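Local coordinates for protein pelota homolog (Archaeoglobus fulgidus, PDB 3OBY), which may recognise stalled ribosomes and cleave the messenger RNA held in them, with the endoribonuclease activity residing in its RNA-binding Sm-fold N-terminal domain, at residues R78-G83 against T96-V101; R128-M133 against A143-Q148; F183-L188 against P209-N214. All blocks are in the same frame, centred on the assembly; numbering follows the deposited sequence.

Interaction 1 of 3, residues R78-G83 against T96-V101; sequences RLRVSG and TLNITV
Leu-79 faces Ile-99, and Val-81 faces Leu-97, as the hydrogen-bonded pairs of an antiparallel hairpin; Arg-80 with Asn-98 and Ser-82 with Thr-96 are the non-hydrogen-bonded pairs that alternate with them. Leu-79 N donates to Ile-99 O at 2.8 Å and Ile-99 N answers to Leu-79 O, an exchange repeated between Val-81 and Leu-97.

The apolar contacts belong to the face carrying Leu-79, Val-81, Leu-97 and Ile-99. Leu-79 CB meets Ile-99 CB at 4.0 Å, while Val-81 CG2 reaches diagonally to Ile-99 CG1 at 4.3 Å.

Polar side chains gather on the other side, with the aliphatic stems of two arginines. Arg-78 leaves the backbone with CG anti to its carbonyl carbon (chi1 -50°) and bends at chi3 (74°), which brings the guanidinium back across the partner strand. Asn-98 CB lies over one face of that group, whose plane is turned 51° from the amide, and the Thr-100 methyl CG2 comes in at the edge, 3.5 Å from Arg-78 NE. Putting a serine in place of Arg-78 would probably strip Asn-98 CB of its flat neighbour and leave the Thr-100 methyl without the arginine stem beside it. Arg-80 uses its stem similarly, CG lying 3.4 Å from Thr-96 CG2, and sends its charge to a salt bridge with Glu-71.

Strand 94-99 is outermost in its sheet, and strand 79-87 separates it from strand 63-72. On the apolar face Val-81 and Leu-97 both touch Ile-65, Leu-97 also reaches Val-38 of strand 37-40, and helix 22-31 covers Ile-99 with Leu-25, consistent with the strongly curved sheet of an Sm fold.

Interaction 2 of 3, residues R128-M133 against A143-Q148; sequences RPEIVM and AGVLRQ
Met-133 and Gly-144 form the hydrogen-bonded pair at the closely packed end of this contact. Met-133 N donates to Gly-144 O at 2.8 Å, and Gly-144 N returns a bond to Met-133 O. Next along, Val-132 and Val-145 make a non-hydrogen-bonded pair, their CG2 methyls 4.4 Å apart. On the other face Met-133 CE reaches Leu-146 CD1 at 4.3 Å, and Ile-131 and Leu-146 touch through their CB atoms.

Toward the partly exposed end the strands part. Leu-146 N still donates to Ile-131 O at 3.0 Å, but the return bond is replaced by a water, which accepts from Ile-131 N at 2.7 Å and donates to Leu-146 O and to Glu-130 OE1. The carboxylate so engaged is also gripped end-on by Arg-147: NH1 bonds Glu-130 OE1 at 2.9 Å and NH2 bonds OE2 equally closely, both on the syn side. Glu-130 gets there with CG anti to the backbone N (chi1 -176°) and a bend at chi2, and the two flat groups end 26° apart. Val-145 serves both partners, its CG1 lying 3.9 Å above the centre of the Arg-147 guanidinium and its CG2 beside Glu-130 CD, an apolar backing that probably restricts how far the salt bridge can swing.

Strands 131-137 and 140-147 are a beta hairpin at the start of a mixed sheet: strand 150-158 continues it antiparallel on one side, strands 187-191 and 215-217 follow parallel on the other. The resulting strand order, 3-2-1-4-5, is that of ribonuclease H-like folds.

Interaction 3 of 3, residues F183-L188 against P209-N214; sequences FDFKYL and PEMAKN
Phe-185 and Met-211 are brought together by their first torsions: the phenylalanine places CG between its backbone N and carbonyl carbon (chi1 58°), while the methionine holds CG anti to the backbone N (chi1 -170°) and extends toward the ring before bending at chi3. The two side chains cross at about a right angle. Phe-185 CZ touches Met-211 CG at 3.9 Å, and the sulfur stands at the ring edge, with SD 5.3 Å from the centroid of the Phe-185 ring, a Met-aromatic contact.

Asn-214 makes the contacts with strand 187-191. Its carbonyl oxygen accepts from Leu-188 N at 2.9 Å, and the same oxygen takes a CA-H...O contact from Tyr-187 and lies at the edge of the tyrosine ring, near its plane. The side chain also meets that ring, crossing it at a slant: Asn-214 ND2 is 3.6 Å from Tyr-187 CE1, with the amide and ring planes 60° apart.

The Leu-188 bond joins strand 187-191 to the chain just ahead of strand 215-217, its parallel neighbour. Helices 196-207 and 209-212 lie between these strands, making the connection a beta-alpha-beta crossover at the outer side of the domain's mixed sheet.

Lys-213 ties the chain around Glu-210 and Asn-214 together: its NZ donates to Glu-210 O and makes a salt bridge with Glu-210 OE2, each at 3.1 Å. A weak bond from the same ammonium to Asn-214 OD1 extends this tie to the asparagine side chain. Further inward, Leu-188 and Met-211 both rest on Leu-180 of helix 172-183 and Leu-204 of helix 196-207, while Phe-185 joins them on Leu-180 and turns to Val-132 of strand 131-137.

Read from the N terminus, the three contacts close loops one after another, and none encloses or crosses the next. Interaction 1 closes a hairpin at the edge of the N-terminal sheet. Interaction 2 closes a second hairpin in the next sheet, its centre about 33 Å from that of interaction 1, with no touch between them. Interaction 3 then closes a longer loop, through helix 196-207, on the same sheet. It meets interaction 2 directly: strands 131-137 and 187-191 are neighbours, Val-132 N lying 2.9 Å from Tyr-187 O, a probable hydrogen bond. Interactions 2 and 3 thus join antiparallel and parallel halves of one sheet, whereas interaction 1 belongs to a separate domain.

Interaction 1 of 3, residues R78-G83 against T96-V101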
loop_
_atom_site.group_PDB
_atom_site.type_symbol
_atom_site.label_atom_id
_atom_site.label_comp_id
_atom_site.label_asym_id
_atom_site.label_seq_id
_atom_site.Cartn_x
_atom_site.Cartn_y
_atom_site.Cartn_z
ATOM N N ARG A 78 2.404 -7.881 -12.995
ATOM C CA ARG A 78 3.490 -7.057 -13.517
ATOM C C ARG A 78 3.020 -6.286 -14.740
ATOM O O ARG A 78 2.311 -6.817 -15.593
ATOM C CB ARG A 78 4.695 -7.919 -13.924
ATOM C CG ARG A 78 5.165 -8.918 -12.881
ATOM C CD ARG A 78 6.355 -9.714 -13.392
ATOM N NE ARG A 78 7.571 -8.909 -13.407
ATOM C CZ ARG A 78 8.545 -9.039 -14.301
ATOM N NH1 ARG A 78 8.449 -9.943 -15.268
ATOM N NH2 ARG A 78 9.622 -8.270 -14.222
ATOM N N LEU A 79 3.437 -5.031 -14.825
ATOM C CA LEU A 79 3.068 -4.170 -15.941
ATOM C C LEU A 79 4.233 -4.115 -16.913
ATOM O O LEU A 79 5.334 -3.714 -16.536
ATOM C CB LEU A 79 2.746 -2.772 -15.404
ATOM C CG LEU A 79 2.219 -1.700 -16.349
ATOM C CD1 LEU A 79 1.046 -2.230 -17.148
ATOM C CD2 LEU A 79 1.805 -0.495 -15.527
ATOM N N ARG A 80 4.011 -4.537 -18.155
ATOM C CA ARG A 80 5.085 -4.515 -19.148
ATOM C C ARG A 80 5.056 -3.246 -19.983
ATOM O O ARG A 80 4.112 -3.010 -20.738
ATOM C CB ARG A 80 5.003 -5.720 -20.081
ATOM C CG ARG A 80 6.132 -5.750 -21.108
ATOM C CD ARG A 80 5.975 -6.864 -22.129
ATOM N NE ARG A 80 5.927 -8.175 -21.494
ATOM C CZ ARG A 80 4.854 -8.958 -21.484
ATOM N NH1 ARG A 80 3.737 -8.558 -22.079
ATOM N NH2 ARG A 80 4.896 -10.137 -20.875
ATOM N N VAL A 81 6.092 -2.425 -19.831
ATOM C CA VAL A 81 6.205 -1.180 -20.580
ATOM C C VAL A 81 7.383 -1.292 -21.543
ATOM O O VAL A 81 8.528 -1.492 -21.126
ATOM C CB VAL A 81 6.434 0.019 -19.647
ATOM C CG1 VAL A 81 6.559 1.292 -20.462
ATOM C CG2 VAL A 81 5.292 0.135 -18.665
ATOM N N SER A 82 7.100 -1.168 -22.832
ATOM C CA SER A 82 8.148 -1.274 -23.828
ATOM C C SER A 82 8.157 -0.103 -24.802
ATOM O O SER A 82 7.124 0.516 -25.069
ATOM C CB SER A 82 8.006 -2.595 -24.588
ATOM O OG SER A 82 6.739 -2.709 -25.199
ATOM N N GLY A 83 9.342 0.198 -25.323
ATOM C CA GLY A 83 9.483 1.287 -26.270
ATOM C C GLY A 83 10.910 1.452 -26.759
ATOM O O GLY A 83 11.784 0.629 -26.472
ATOM N N THR A 96 12.478 -3.082 -22.611
ATOM C CA THR A 96 11.230 -3.284 -21.878
ATOM C C THR A 96 11.421 -3.088 -20.376
ATOM O O THR A 96 12.346 -3.638 -19.775
ATOM C CB THR A 96 10.662 -4.713 -22.106
ATOM O OG1 THR A 96 10.300 -4.881 -23.480
ATOM C CG2 THR A 96 9.443 -4.945 -21.244
ATOM N N LEU A 97 10.541 -2.301 -19.771
ATOM C CA LEU A 97 10.605 -2.061 -18.339
ATOM C C LEU A 97 9.427 -2.826 -17.721
ATOM O O LEU A 97 8.289 -2.686 -18.169
ATOM C CB LEU A 97 10.485 -0.551 -18.048
ATOM C CG LEU A 97 11.440 0.448 -18.731
ATOM C CD1 LEU A 97 10.921 1.870 -18.560
ATOM C CD2 LEU A 97 12.830 0.327 -18.144
ATOM N N ASN A 98 9.701 -3.658 -16.722
ATOM C CA ASN A 98 8.637 -4.416 -16.061
ATOM C C ASN A 98 8.351 -3.828 -14.682
ATOM O O ASN A 98 9.156 -3.960 -13.761
ATOM C CB ASN A 98 9.012 -5.904 -15.921
ATOM C CG ASN A 98 8.901 -6.670 -17.232
ATOM O OD1 ASN A 98 7.891 -6.588 -17.930
ATOM N ND2 ASN A 98 9.936 -7.431 -17.561
ATOM N N ILE A 99 7.199 -3.185 -14.541
ATOM C CA ILE A 99 6.826 -2.577 -13.268
ATOM C C ILE A 99 6.068 -3.510 -12.336
ATOM O O ILE A 99 5.082 -4.133 -12.732
ATOM C CB ILE A 99 5.945 -1.333 -13.480
ATOM C CG1 ILE A 99 6.543 -0.459 -14.582
ATOM C CG2 ILE A 99 5.824 -0.562 -12.176
ATOM C CD1 ILE A 99 8.019 -0.162 -14.391
ATOM N N THR A 100 6.538 -3.612 -11.098
ATOM C CA THR A 100 5.865 -4.428 -10.086
ATOM C C THR A 100 5.694 -3.561 -8.829
ATOM O O THR A 100 6.305 -2.503 -8.722
ATOM C CB THR A 100 6.676 -5.695 -9.719
ATOM O OG1 THR A 100 7.947 -5.318 -9.187
ATOM C CG2 THR A 100 6.885 -6.563 -10.927
ATOM N N VAL A 101 4.862 -3.993 -7.889
ATOM C CA VAL A 101 4.663 -3.221 -6.661
ATOM C C VAL A 101 5.999 -3.028 -5.969
ATOM O O VAL A 101 6.857 -3.906 -6.014
ATOM C CB VAL A 101 3.714 -3.931 -5.652
ATOM C CG1 VAL A 101 2.323 -4.034 -6.219
ATOM C CG2 VAL A 101 4.242 -5.307 -5.323
#

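Interaction 2 of 3, residues R128-M133 against A143-Q148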
loop_
_atom_site.group_PDB
_atom_site.type_symbol
_atom_site.label_atom_id
_atom_site.label_comp_id
_atom_site.label_asym_id
_atom_site.label_seq_id
_atom_site.Cartn_x
_atom_site.Cartn_y
_atom_site.Cartn_z
ATOM N N ARG A 128 -0.072 6.886 5.742
ATOM C CA ARG A 128 0.725 6.218 6.757
ATOM C C ARG A 128 0.199 6.590 8.134
ATOM O O ARG A 128 -0.105 7.748 8.404
ATOM C CB ARG A 128 2.181 6.654 6.620
ATOM C CG ARG A 128 3.168 5.524 6.562
ATOM C CD ARG A 128 3.953 5.512 5.253
ATOM N NE ARG A 128 3.118 5.240 4.086
ATOM C CZ ARG A 128 3.595 4.858 2.901
ATOM N NH1 ARG A 128 4.901 4.698 2.725
ATOM N NH2 ARG A 128 2.768 4.639 1.886
ATOM N N PRO A 129 0.076 5.605 9.027
ATOM C CA PRO A 129 -0.417 5.839 10.384
ATOM C C PRO A 129 0.687 6.493 11.204
ATOM O O PRO A 129 1.855 6.407 10.845
ATOM C CB PRO A 129 -0.725 4.430 10.869
ATOM C CG PRO A 129 0.382 3.652 10.266
ATOM C CD PRO A 129 0.435 4.189 8.843
ATOM N N GLU A 130 0.325 7.152 12.293
ATOM C CA GLU A 130 1.329 7.784 13.133
ATOM C C GLU A 130 2.223 6.676 13.681
ATOM O O GLU A 130 1.770 5.820 14.447
ATOM C CB GLU A 130 0.667 8.547 14.288
ATOM C CG GLU A 130 1.644 9.327 15.163
ATOM C CD GLU A 130 1.971 10.710 14.618
ATOM O OE1 GLU A 130 2.287 10.837 13.411
ATOM O OE2 GLU A 130 1.915 11.673 15.412
ATOM N N ILE A 131 3.492 6.703 13.283
ATOM C CA ILE A 131 4.458 5.695 13.711
ATOM C C ILE A 131 5.498 6.207 14.714
ATOM O O ILE A 131 6.105 7.259 14.518
ATOM C CB ILE A 131 5.235 5.118 12.495
ATOM C CG1 ILE A 131 4.270 4.599 11.429
ATOM C CG2 ILE A 131 6.137 3.999 12.952
ATOM C CD1 ILE A 131 3.291 3.582 11.949
ATOM N N VAL A 132 5.708 5.450 15.783
ATOM C CA VAL A 132 6.702 5.815 16.785
ATOM C C VAL A 132 7.786 4.745 16.874
ATOM O O VAL A 132 7.502 3.551 16.935
ATOM C CB VAL A 132 6.079 5.998 18.191
ATOM C CG1 VAL A 132 7.189 6.118 19.238
ATOM C CG2 VAL A 132 5.212 7.244 18.216
ATOM N N MET A 133 9.035 5.186 16.875
ATOM C CA MET A 133 10.156 4.274 16.964
ATOM C C MET A 133 10.826 4.418 18.322
ATOM O O MET A 133 11.067 5.530 18.793
ATOM C CB MET A 133 11.158 4.564 15.853
ATOM C CG MET A 133 10.760 4.013 14.503
ATOM S SD MET A 133 11.929 4.501 13.245
ATOM C CE MET A 133 10.815 4.996 11.890
ATOM N N ALA A 143 12.966 7.688 21.910
ATOM C CA ALA A 143 11.869 7.494 20.986
ATOM C C ALA A 143 11.713 8.684 20.062
ATOM O O ALA A 143 11.979 9.825 20.435
ATOM C CB ALA A 143 10.582 7.260 21.750
ATOM N N GLY A 144 11.283 8.394 18.846
ATOM C CA GLY A 144 11.071 9.428 17.861
ATOM C C GLY A 144 9.825 9.071 17.081
ATOM O O GLY A 144 9.392 7.917 17.075
ATOM N N VAL A 145 9.231 10.065 16.441
ATOM C CA VAL A 145 8.043 9.846 15.646
ATOM C C VAL A 145 8.443 10.115 14.205
ATOM O O VAL A 145 9.353 10.900 13.946
ATOM C CB VAL A 145 6.899 10.796 16.066
ATOM C CG1 VAL A 145 7.331 12.247 15.878
ATOM C CG2 VAL A 145 5.636 10.487 15.258
ATOM N N LEU A 146 7.778 9.447 13.271
ATOM C CA LEU A 146 8.090 9.624 11.867
ATOM C C LEU A 146 7.429 10.900 11.351
ATOM O O LEU A 146 6.282 11.204 11.674
ATOM C CB LEU A 146 7.614 8.410 11.066
ATOM C CG LEU A 146 8.040 8.356 9.598
ATOM C CD1 LEU A 146 9.565 8.310 9.516
ATOM C CD2 LEU A 146 7.426 7.132 8.931
ATOM N N ARG A 147 8.181 11.652 10.561
ATOM C CA ARG A 147 7.694 12.892 9.984
ATOM C C ARG A 147 8.242 12.941 8.567
ATOM O O ARG A 147 9.073 12.111 8.200
ATOM C CB ARG A 147 8.186 14.077 10.814
ATOM C CG ARG A 147 7.491 14.196 12.165
ATOM C CD ARG A 147 6.106 14.808 12.010
ATOM N NE ARG A 147 5.316 14.736 13.237
ATOM C CZ ARG A 147 4.495 13.737 13.545
ATOM N NH1 ARG A 147 4.347 12.716 12.714
ATOM N NH2 ARG A 147 3.819 13.763 14.686
ATOM N N GLN A 148 7.785 13.895 7.767
ATOM C CA GLN A 148 8.243 13.990 6.385
ATOM C C GLN A 148 9.762 14.006 6.224
ATOM O O GLN A 148 10.295 13.342 5.337
ATOM C CB GLN A 148 7.665 15.238 5.712
ATOM C CG GLN A 148 6.172 15.405 5.869
ATOM C CD GLN A 148 5.621 16.509 4.986
ATOM O OE1 GLN A 148 4.480 16.942 5.153
ATOM N NE2 GLN A 148 6.429 16.964 4.034
HETATM O O HOH W 1 4.016 9.125 12.173
#

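Interaction 3 of 3, residues F183-L188 against P209-N214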
loop_
_atom_site.group_PDB
_atom_site.type_symbol
_atom_site.label_atom_id
_atom_site.label_comp_id
_atom_site.label_asym_id
_atom_site.label_seq_id
_atom_site.Cartn_x
_atom_site.Cartn_y
_atom_site.Cartn_z
ATOM N N PHE A 183 2.147 10.168 24.286
ATOM C CA PHE A 183 2.467 10.819 23.010
ATOM C C PHE A 183 1.363 10.639 21.960
ATOM O O PHE A 183 1.120 11.533 21.147
ATOM C CB PHE A 183 3.798 10.311 22.443
ATOM C CG PHE A 183 4.172 10.946 21.127
ATOM C CD1 PHE A 183 4.408 12.313 21.045
ATOM C CD2 PHE A 183 4.233 10.185 19.956
ATOM C CE1 PHE A 183 4.701 12.917 19.815
ATOM C CE2 PHE A 183 4.525 10.779 18.722
ATOM C CZ PHE A 183 4.756 12.148 18.653
ATOM N N ASP A 184 0.711 9.481 21.972
ATOM C CA ASP A 184 -0.386 9.194 21.048
ATOM C C ASP A 184 0.062 8.848 19.627
ATOM O O ASP A 184 0.435 9.717 18.837
ATOM C CB ASP A 184 -1.362 10.379 21.029
ATOM C CG ASP A 184 -2.705 10.030 20.409
ATOM O OD1 ASP A 184 -3.660 10.812 20.602
ATOM O OD2 ASP A 184 -2.811 8.987 19.729
ATOM N N PHE A 185 0.011 7.558 19.316
ATOM C CA PHE A 185 0.387 7.037 18.011
ATOM C C PHE A 185 -0.365 5.722 17.840
ATOM O O PHE A 185 -1.117 5.317 18.724
ATOM C CB PHE A 185 1.877 6.755 17.973
ATOM C CG PHE A 185 2.325 5.790 19.021
ATOM C CD1 PHE A 185 2.521 6.207 20.327
ATOM C CD2 PHE A 185 2.473 4.443 18.717
ATOM C CE1 PHE A 185 2.878 5.298 21.313
ATOM C CE2 PHE A 185 2.830 3.525 19.696
ATOM C CZ PHE A 185 3.022 3.949 20.998
ATOM N N LYS A 186 -0.169 5.046 16.713
ATOM C CA LYS A 186 -0.849 3.775 16.521
ATOM C C LYS A 186 0.091 2.588 16.434
ATOM O O LYS A 186 -0.214 1.527 16.953
ATOM C CB LYS A 186 -1.773 3.825 15.299
ATOM C CG LYS A 186 -1.259 4.631 14.137
ATOM C CD LYS A 186 -2.432 5.067 13.265
ATOM C CE LYS A 186 -3.101 6.331 13.790
ATOM N NZ LYS A 186 -2.250 7.529 13.561
ATOM N N TYR A 187 1.240 2.758 15.797
ATOM C CA TYR A 187 2.184 1.651 15.686
ATOM C C TYR A 187 3.529 1.980 16.300
ATOM O O TYR A 187 4.050 3.089 16.143
ATOM C CB TYR A 187 2.384 1.234 14.224
ATOM C CG TYR A 187 1.161 0.612 13.607
ATOM C CD1 TYR A 187 0.709 -0.640 14.018
ATOM C CD2 TYR A 187 0.433 1.290 12.636
ATOM C CE1 TYR A 187 -0.446 -1.199 13.473
ATOM C CE2 TYR A 187 -0.719 0.742 12.085
ATOM C CZ TYR A 187 -1.153 -0.499 12.508
ATOM O OH TYR A 187 -2.301 -1.027 11.972
ATOM N N LEU A 188 4.083 0.994 16.993
ATOM C CA LEU A 188 5.360 1.143 17.658
ATOM C C LEU A 188 6.394 0.172 17.102
ATOM O O LEU A 188 6.118 -1.014 16.929
ATOM C CB LEU A 188 5.188 0.906 19.167
ATOM C CG LEU A 188 6.451 0.869 20.039
ATOM C CD1 LEU A 188 7.100 2.241 20.070
ATOM C CD2 LEU A 188 6.095 0.420 21.449
ATOM N N PRO A 209 -1.774 -3.859 27.023
ATOM C CA PRO A 209 -2.228 -4.720 25.921
ATOM C C PRO A 209 -2.628 -4.021 24.624
ATOM O O PRO A 209 -2.380 -4.540 23.538
ATOM C CB PRO A 209 -3.386 -5.506 26.548
ATOM C CG PRO A 209 -3.902 -4.576 27.587
ATOM C CD PRO A 209 -2.633 -4.037 28.203
ATOM N N GLU A 210 -3.237 -2.847 24.732
ATOM C CA GLU A 210 -3.659 -2.123 23.542
ATOM C C GLU A 210 -2.487 -1.562 22.754
ATOM O O GLU A 210 -2.527 -1.506 21.522
ATOM C CB GLU A 210 -4.620 -1.002 23.923
ATOM C CG GLU A 210 -5.940 -1.524 24.434
ATOM C CD GLU A 210 -6.607 -2.466 23.444
ATOM O OE1 GLU A 210 -7.168 -3.482 23.892
ATOM O OE2 GLU A 210 -6.583 -2.194 22.225
ATOM N N MET A 211 -1.443 -1.148 23.462
ATOM C CA MET A 211 -0.269 -0.607 22.799
ATOM C C MET A 211 0.566 -1.757 22.241
ATOM O O MET A 211 1.143 -1.655 21.157
ATOM C CB MET A 211 0.570 0.212 23.782
ATOM C CG MET A 211 1.679 1.023 23.123
ATOM S SD MET A 211 2.825 1.768 24.299
ATOM C CE MET A 211 1.773 3.014 25.048
ATOM N N ALA A 212 0.614 -2.860 22.977
ATOM C CA ALA A 212 1.392 -4.018 22.558
ATOM C C ALA A 212 0.833 -4.712 21.313
ATOM O O ALA A 212 1.583 -5.343 20.568
ATOM C CB ALA A 212 1.497 -5.014 23.704
ATOM N N LYS A 213 -0.472 -4.590 21.079
ATOM C CA LYS A 213 -1.083 -5.244 19.927
ATOM C C LYS A 213 -0.643 -4.617 18.613
ATOM O O LYS A 213 -0.769 -5.219 17.550
ATOM C CB LYS A 213 -2.612 -5.208 20.035
ATOM C CG LYS A 213 -3.254 -3.906 19.596
ATOM C CD LYS A 213 -4.767 -3.973 19.732
ATOM C CE LYS A 213 -5.438 -2.753 19.109
ATOM N NZ LYS A 213 -4.999 -1.461 19.716
ATOM N N ASN A 214 -0.121 -3.402 18.691
ATOM C CA ASN A 214 0.350 -2.697 17.506
ATOM C C ASN A 214 1.824 -2.345 17.635
ATOM O O ASN A 214 2.267 -1.313 17.142
ATOM C CB ASN A 214 -0.464 -1.426 17.303
ATOM C CG ASN A 214 -1.873 -1.711 16.866
ATOM O OD1 ASN A 214 -2.783 -0.926 17.125
ATOM N ND2 ASN A 214 -2.063 -2.835 16.186
HETATM O O HOH W 2 1.439 0.531 19.054
#